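Local atomic coordinates of immune protein (Enterobacter cloacae, PDB entry 6D7Y), a protein that probably binds and neutralises the toxic C-terminal tip of the contact-dependent growth inhibition protein CdiA, protecting the cell that makes it. Residues 105-119 against 143-155. Sequence-based numbering, arbitrary orientation.
Sequences FNSAGKVMLEFQKYM and TRFFTNNRLGPLL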
loop_
_atom_site.group_PDB
_atom_site.type_symbol
_atom_site.label_atom_id
_atom_site.label_comp_id
_atom_site.label_asym_id
_atom_site.label_seq_id
_atom_site.Cartn_x
_atom_site.Cartn_y
_atom_site.Cartn_z
ATOM N N PHE B 105 -17.724 8.890 2.789
ATOM C CA PHE B 105 -17.180 8.165 3.946
ATOM C C PHE B 105 -17.845 6.816 4.188
ATOM O O PHE B 105 -17.189 5.881 4.644
ATOM C CB PHE B 105 -17.219 9.023 5.228
ATOM C CG PHE B 105 -16.094 10.025 5.328
ATOM C CD1 PHE B 105 -16.197 11.269 4.747
ATOM C CD2 PHE B 105 -14.927 9.708 6.010
ATOM C CE1 PHE B 105 -15.156 12.179 4.834
ATOM C CE2 PHE B 105 -13.887 10.608 6.101
ATOM C CZ PHE B 105 -14.007 11.856 5.507
ATOM N N ASN B 106 -19.129 6.714 3.866
ATOM C CA ASN B 106 -19.859 5.468 4.061
ATOM C C ASN B 106 -19.303 4.355 3.175
ATOM O O ASN B 106 -19.036 3.260 3.669
ATOM C CB ASN B 106 -21.359 5.696 3.827
ATOM C CG ASN B 106 -21.946 6.714 4.800
ATOM O OD1 ASN B 106 -21.453 6.876 5.923
ATOM N ND2 ASN B 106 -23.003 7.409 4.371
ATOM N N SER B 107 -19.071 4.650 1.893
ATOM C CA SER B 107 -18.515 3.656 0.962
ATOM C C SER B 107 -17.053 3.367 1.329
ATOM O O SER B 107 -16.632 2.211 1.305
ATOM C CB SER B 107 -18.685 4.086 -0.503
ATOM O OG SER B 107 -18.098 5.351 -0.742
ATOM N N ALA B 108 -16.300 4.407 1.717
ATOM C CA ALA B 108 -14.916 4.225 2.158
ATOM C C ALA B 108 -14.848 3.262 3.341
ATOM O O ALA B 108 -13.980 2.390 3.388
ATOM C CB ALA B 108 -14.317 5.572 2.563
ATOM N N GLY B 109 -15.764 3.418 4.291
ATOM C CA GLY B 109 -15.800 2.566 5.482
ATOM C C GLY B 109 -15.949 1.101 5.166
ATOM O O GLY B 109 -15.371 0.251 5.838
ATOM N N LYS B 110 -16.726 0.788 4.131
ATOM C CA LYS B 110 -16.931 -0.611 3.720
ATOM C C LYS B 110 -15.647 -1.188 3.143
ATOM O O LYS B 110 -15.251 -2.308 3.498
ATOM C CB LYS B 110 -18.100 -0.705 2.738
ATOM C CG LYS B 110 -19.420 -0.323 3.385
ATOM C CD LYS B 110 -20.574 -0.336 2.387
ATOM C CE LYS B 110 -21.901 -0.046 3.074
ATOM N NZ LYS B 110 -22.994 0.092 2.073
ATOM N N VAL B 111 -14.974 -0.392 2.308
ATOM C CA VAL B 111 -13.688 -0.765 1.698
ATOM C C VAL B 111 -12.626 -0.936 2.784
ATOM O O VAL B 111 -11.819 -1.881 2.758
ATOM C CB VAL B 111 -13.241 0.312 0.678
ATOM C CG1 VAL B 111 -11.821 0.063 0.181
ATOM C CG2 VAL B 111 -14.217 0.354 -0.485
HETATM N N MSE B 112 -12.646 -0.042 3.765
HETATM C CA MSE B 112 -11.689 -0.117 4.864
HETATM C C MSE B 112 -11.790 -1.412 5.639
HETATM O O MSE B 112 -10.762 -2.009 5.990
HETATM C CB MSE B 112 -11.882 1.082 5.794
HETATM C CG MSE B 112 -11.431 2.358 5.106
HETATM SE SE MSE B 112 -9.463 2.392 5.130
HETATM C CE MSE B 112 -9.176 4.016 4.107
ATOM N N LEU B 113 -13.011 -1.842 5.953
ATOM C CA LEU B 113 -13.206 -3.093 6.689
ATOM C C LEU B 113 -12.730 -4.294 5.880
ATOM O O LEU B 113 -12.200 -5.254 6.446
ATOM C CB LEU B 113 -14.640 -3.265 7.191
ATOM C CG LEU B 113 -15.078 -2.366 8.357
ATOM C CD1 LEU B 113 -16.520 -2.666 8.723
ATOM C CD2 LEU B 113 -14.200 -2.562 9.588
ATOM N N GLU B 114 -12.885 -4.236 4.563
ATOM C CA GLU B 114 -12.383 -5.303 3.705
ATOM C C GLU B 114 -10.856 -5.284 3.708
ATOM O O GLU B 114 -10.233 -6.343 3.758
ATOM C CB GLU B 114 -12.958 -5.211 2.288
ATOM C CG GLU B 114 -14.455 -5.484 2.208
ATOM C CD GLU B 114 -14.876 -6.910 2.578
ATOM O OE1 GLU B 114 -16.093 -7.188 2.503
ATOM O OE2 GLU B 114 -14.033 -7.769 2.941
ATOM N N PHE B 115 -10.247 -4.091 3.679
ATOM C CA PHE B 115 -8.784 -4.011 3.764
ATOM C C PHE B 115 -8.283 -4.555 5.088
ATOM O O PHE B 115 -7.269 -5.263 5.127
ATOM C CB PHE B 115 -8.257 -2.583 3.589
ATOM C CG PHE B 115 -7.913 -2.224 2.176
ATOM C CD1 PHE B 115 -6.773 -2.758 1.588
ATOM C CD2 PHE B 115 -8.669 -1.318 1.465
ATOM C CE1 PHE B 115 -6.413 -2.429 0.294
ATOM C CE2 PHE B 115 -8.308 -0.969 0.171
ATOM C CZ PHE B 115 -7.177 -1.526 -0.416
ATOM N N GLN B 116 -8.977 -4.206 6.178
ATOM C CA GLN B 116 -8.580 -4.697 7.514
ATOM C C GLN B 116 -8.507 -6.233 7.530
ATOM O O GLN B 116 -7.552 -6.825 8.056
ATOM C CB GLN B 116 -9.537 -4.202 8.623
ATOM C CG GLN B 116 -9.045 -4.574 10.034
ATOM C CD GLN B 116 -9.996 -4.195 11.162
ATOM O OE1 GLN B 116 -11.216 -4.243 11.002
ATOM N NE2 GLN B 116 -9.432 -3.846 12.339
ATOM N N LYS B 117 -9.532 -6.873 6.975
ATOM C CA LYS B 117 -9.578 -8.340 6.909
ATOM C C LYS B 117 -8.438 -8.910 6.068
ATOM O O LYS B 117 -7.751 -9.855 6.485
ATOM C CB LYS B 117 -10.901 -8.812 6.309
ATOM C CG LYS B 117 -12.137 -8.495 7.126
ATOM C CD LYS B 117 -13.381 -8.907 6.348
ATOM C CE LYS B 117 -14.662 -8.568 7.090
ATOM N NZ LYS B 117 -14.732 -9.295 8.385
ATOM N N TYR B 118 -8.276 -8.352 4.871
ATOM C CA TYR B 118 -7.222 -8.746 3.944
ATOM C C TYR B 118 -5.822 -8.639 4.544
ATOM O O TYR B 118 -5.040 -9.595 4.484
ATOM C CB TYR B 118 -7.291 -7.916 2.648
ATOM C CG TYR B 118 -6.077 -8.130 1.775
ATOM C CD1 TYR B 118 -5.851 -9.359 1.169
ATOM C CD2 TYR B 118 -5.150 -7.116 1.573
ATOM C CE1 TYR B 118 -4.731 -9.582 0.389
ATOM C CE2 TYR B 118 -4.027 -7.325 0.788
ATOM C CZ TYR B 118 -3.825 -8.561 0.198
ATOM O OH TYR B 118 -2.714 -8.798 -0.579
HETATM N N MSE B 119 -5.523 -7.493 5.146
HETATM C CA MSE B 119 -4.196 -7.229 5.736
HETATM C C MSE B 119 -3.940 -8.102 6.922
HETATM O O MSE B 119 -2.848 -8.656 7.068
HETATM C CB MSE B 119 -4.086 -5.742 6.117
HETATM C CG MSE B 119 -4.083 -4.875 4.865
HETATM SE SE MSE B 119 -4.406 -2.980 5.308
HETATM C CE MSE B 119 -2.563 -2.398 4.960
ATOM N N THR B 143 -8.371 10.206 12.301
ATOM C CA THR B 143 -9.197 9.914 11.137
ATOM C C THR B 143 -9.018 8.502 10.567
ATOM O O THR B 143 -9.326 8.239 9.396
ATOM C CB THR B 143 -9.085 11.015 10.037
ATOM O OG1 THR B 143 -7.711 11.258 9.719
ATOM C CG2 THR B 143 -9.706 12.295 10.507
ATOM N N ARG B 144 -8.550 7.567 11.388
ATOM C CA ARG B 144 -8.451 6.198 10.955
ATOM C C ARG B 144 -9.775 5.443 11.080
ATOM O O ARG B 144 -10.639 5.776 11.906
ATOM C CB ARG B 144 -7.402 5.417 11.758
ATOM C CG ARG B 144 -5.974 5.822 11.484
ATOM C CD ARG B 144 -4.996 4.959 12.293
ATOM N NE ARG B 144 -3.637 5.455 12.172
ATOM C CZ ARG B 144 -2.603 4.977 12.864
ATOM N NH1 ARG B 144 -1.413 5.540 12.734
ATOM N NH2 ARG B 144 -2.770 3.970 13.712
ATOM N N PHE B 145 -9.902 4.431 10.236
ATOM C CA PHE B 145 -11.021 3.464 10.251
ATOM C C PHE B 145 -10.561 2.220 11.008
ATOM O O PHE B 145 -11.388 1.484 11.577
ATOM C CB PHE B 145 -11.483 3.077 8.864
ATOM C CG PHE B 145 -12.280 4.138 8.178
ATOM C CD1 PHE B 145 -11.647 5.165 7.478
ATOM C CD2 PHE B 145 -13.659 4.112 8.220
ATOM C CE1 PHE B 145 -12.383 6.150 6.836
ATOM C CE2 PHE B 145 -14.406 5.096 7.564
ATOM C CZ PHE B 145 -13.771 6.099 6.873
ATOM N N PHE B 146 -9.267 1.947 10.977
ATOM C CA PHE B 146 -8.740 0.812 11.741
ATOM C C PHE B 146 -7.232 0.886 11.966
ATOM O O PHE B 146 -6.513 1.540 11.236
ATOM C CB PHE B 146 -9.076 -0.543 11.032
ATOM C CG PHE B 146 -8.360 -0.739 9.733
ATOM C CD1 PHE B 146 -8.909 -0.269 8.543
ATOM C CD2 PHE B 146 -7.112 -1.349 9.695
ATOM C CE1 PHE B 146 -8.240 -0.443 7.337
ATOM C CE2 PHE B 146 -6.436 -1.514 8.497
ATOM C CZ PHE B 146 -6.998 -1.052 7.309
ATOM N N THR B 147 -6.763 0.185 13.011
ATOM C CA THR B 147 -5.351 0.059 13.269
ATOM C C THR B 147 -5.204 -1.397 13.702
ATOM O O THR B 147 -5.827 -1.814 14.676
ATOM C CB THR B 147 -4.822 0.955 14.392
ATOM O OG1 THR B 147 -5.067 2.314 14.076
ATOM C CG2 THR B 147 -3.305 0.736 14.562
ATOM N N ASN B 148 -4.411 -2.158 12.958
ATOM C CA ASN B 148 -4.223 -3.590 13.215
ATOM C C ASN B 148 -5.579 -4.294 13.339
ATOM O O ASN B 148 -6.420 -4.129 12.463
ATOM C CB ASN B 148 -3.323 -3.798 14.435
ATOM C CG ASN B 148 -1.939 -3.261 14.207
ATOM O OD1 ASN B 148 -1.437 -3.296 13.083
ATOM N ND2 ASN B 148 -1.290 -2.794 15.269
ATOM N N ASN B 149 -5.812 -4.991 14.449
ATOM C CA ASN B 149 -7.067 -5.706 14.656
ATOM C C ASN B 149 -8.105 -4.896 15.451
ATOM O O ASN B 149 -9.050 -5.473 15.978
ATOM C CB ASN B 149 -6.786 -7.051 15.345
ATOM C CG ASN B 149 -6.079 -6.907 16.719
ATOM O OD1 ASN B 149 -5.554 -5.836 17.075
ATOM N ND2 ASN B 149 -6.043 -8.006 17.475
ATOM N N ARG B 150 -7.912 -3.578 15.544
ATOM C CA ARG B 150 -8.796 -2.688 16.278
ATOM C C ARG B 150 -9.578 -1.795 15.337
ATOM O O ARG B 150 -9.076 -1.403 14.291
ATOM C CB ARG B 150 -7.974 -1.800 17.199
ATOM C CG ARG B 150 -7.246 -2.588 18.235
ATOM C CD ARG B 150 -6.450 -1.703 19.155
ATOM N NE ARG B 150 -5.143 -1.277 18.665
ATOM C CZ ARG B 150 -4.812 -0.073 18.223
ATOM N NH1 ARG B 150 -3.553 0.143 17.888
ATOM N NH2 ARG B 150 -5.699 0.923 18.123
ATOM N N LEU B 151 -10.771 -1.397 15.759
ATOM C CA LEU B 151 -11.632 -0.547 14.925
ATOM C C LEU B 151 -11.696 0.893 15.336
ATOM O O LEU B 151 -11.371 1.259 16.482
ATOM C CB LEU B 151 -13.066 -1.078 14.940
ATOM C CG LEU B 151 -13.331 -2.453 14.346
ATOM C CD1 LEU B 151 -14.787 -2.820 14.582
ATOM C CD2 LEU B 151 -12.998 -2.493 12.869
ATOM N N GLY B 152 -12.114 1.721 14.372
ATOM C CA GLY B 152 -12.343 3.135 14.611
ATOM C C GLY B 152 -11.074 3.925 14.581
ATOM O O GLY B 152 -10.016 3.378 14.218
ATOM N N PRO B 153 -11.137 5.194 14.977
ATOM C CA PRO B 153 -12.329 5.878 15.474
ATOM C C PRO B 153 -13.449 6.182 14.487
ATOM O O PRO B 153 -14.563 6.441 14.931
ATOM C CB PRO B 153 -11.774 7.186 16.025
ATOM C CG PRO B 153 -10.514 7.409 15.294
ATOM C CD PRO B 153 -9.946 6.052 15.039
ATOM N N LEU B 154 -13.186 6.186 13.183
ATOM C CA LEU B 154 -14.263 6.416 12.225
ATOM C C LEU B 154 -14.953 5.071 11.982
ATOM O O LEU B 154 -14.288 4.046 11.786
ATOM C CB LEU B 154 -13.739 6.971 10.912
ATOM C CG LEU B 154 -12.887 8.223 11.054
ATOM C CD1 LEU B 154 -12.649 8.817 9.674
ATOM C CD2 LEU B 154 -13.540 9.249 11.950
ATOM N N LEU B 155 -16.282 5.092 11.984
ATOM C CA LEU B 155 -17.108 3.885 11.804
ATOM C C LEU B 155 -18.248 4.173 10.838
ATOM O O LEU B 155 -18.781 3.269 10.181
ATOM C CB LEU B 155 -17.677 3.442 13.151
ATOM C CG LEU B 155 -16.652 3.020 14.209
ATOM C CD1 LEU B 155 -17.304 2.864 15.572
ATOM C CD2 LEU B 155 -15.945 1.741 13.793
ATOM O OXT LEU B 155 -18.654 5.333 10.695
#
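M112 reaches from helix 105-126 to the rings of both F145 and F146, where the helix packs against the last hairpin of the antiparallel sheet. F145 and F146 are neighbours at a classic beta bulge opposite G133. The bulge lets two consecutive residues face the helix, and each ring takes a different place along it. F145 lies beside G109 of the helix, its CE2 coming to 3.6 Å from G109 CA. M112 runs roughly perpendicular to F145 and sets CG over one face, 4.0 Å from the centroid; L154 CB, from the same segment as F145, covers the opposite face, so the ring is sandwiched. F105 and F145 meet edge to edge, CD2 of F105 3.9 Å from CZ of F145, each atom near the plane of the other ring.

The bend of M112 at chi2 (-76°) carries SE on to F146, 3.8 Å from CE1, so one selenomethionine makes Met-aromatic contacts with both rings. Q116 CB stands almost straight over the F146 centroid, and M119 SE closes in at the edge near CZ. F131 of strand 130-135 touches both F146 and M119, and F9 of strand 3-10 touches M119.

Beyond CB, Q116 is extended, with CG anti to the backbone N (chi1 -174°), and runs antiparallel alongside F146 to the type II' turn 147-150. There NE2 donates a nearly straight bond (169°) to N148 O at 3.0 Å, the acceptor lying in the amide plane.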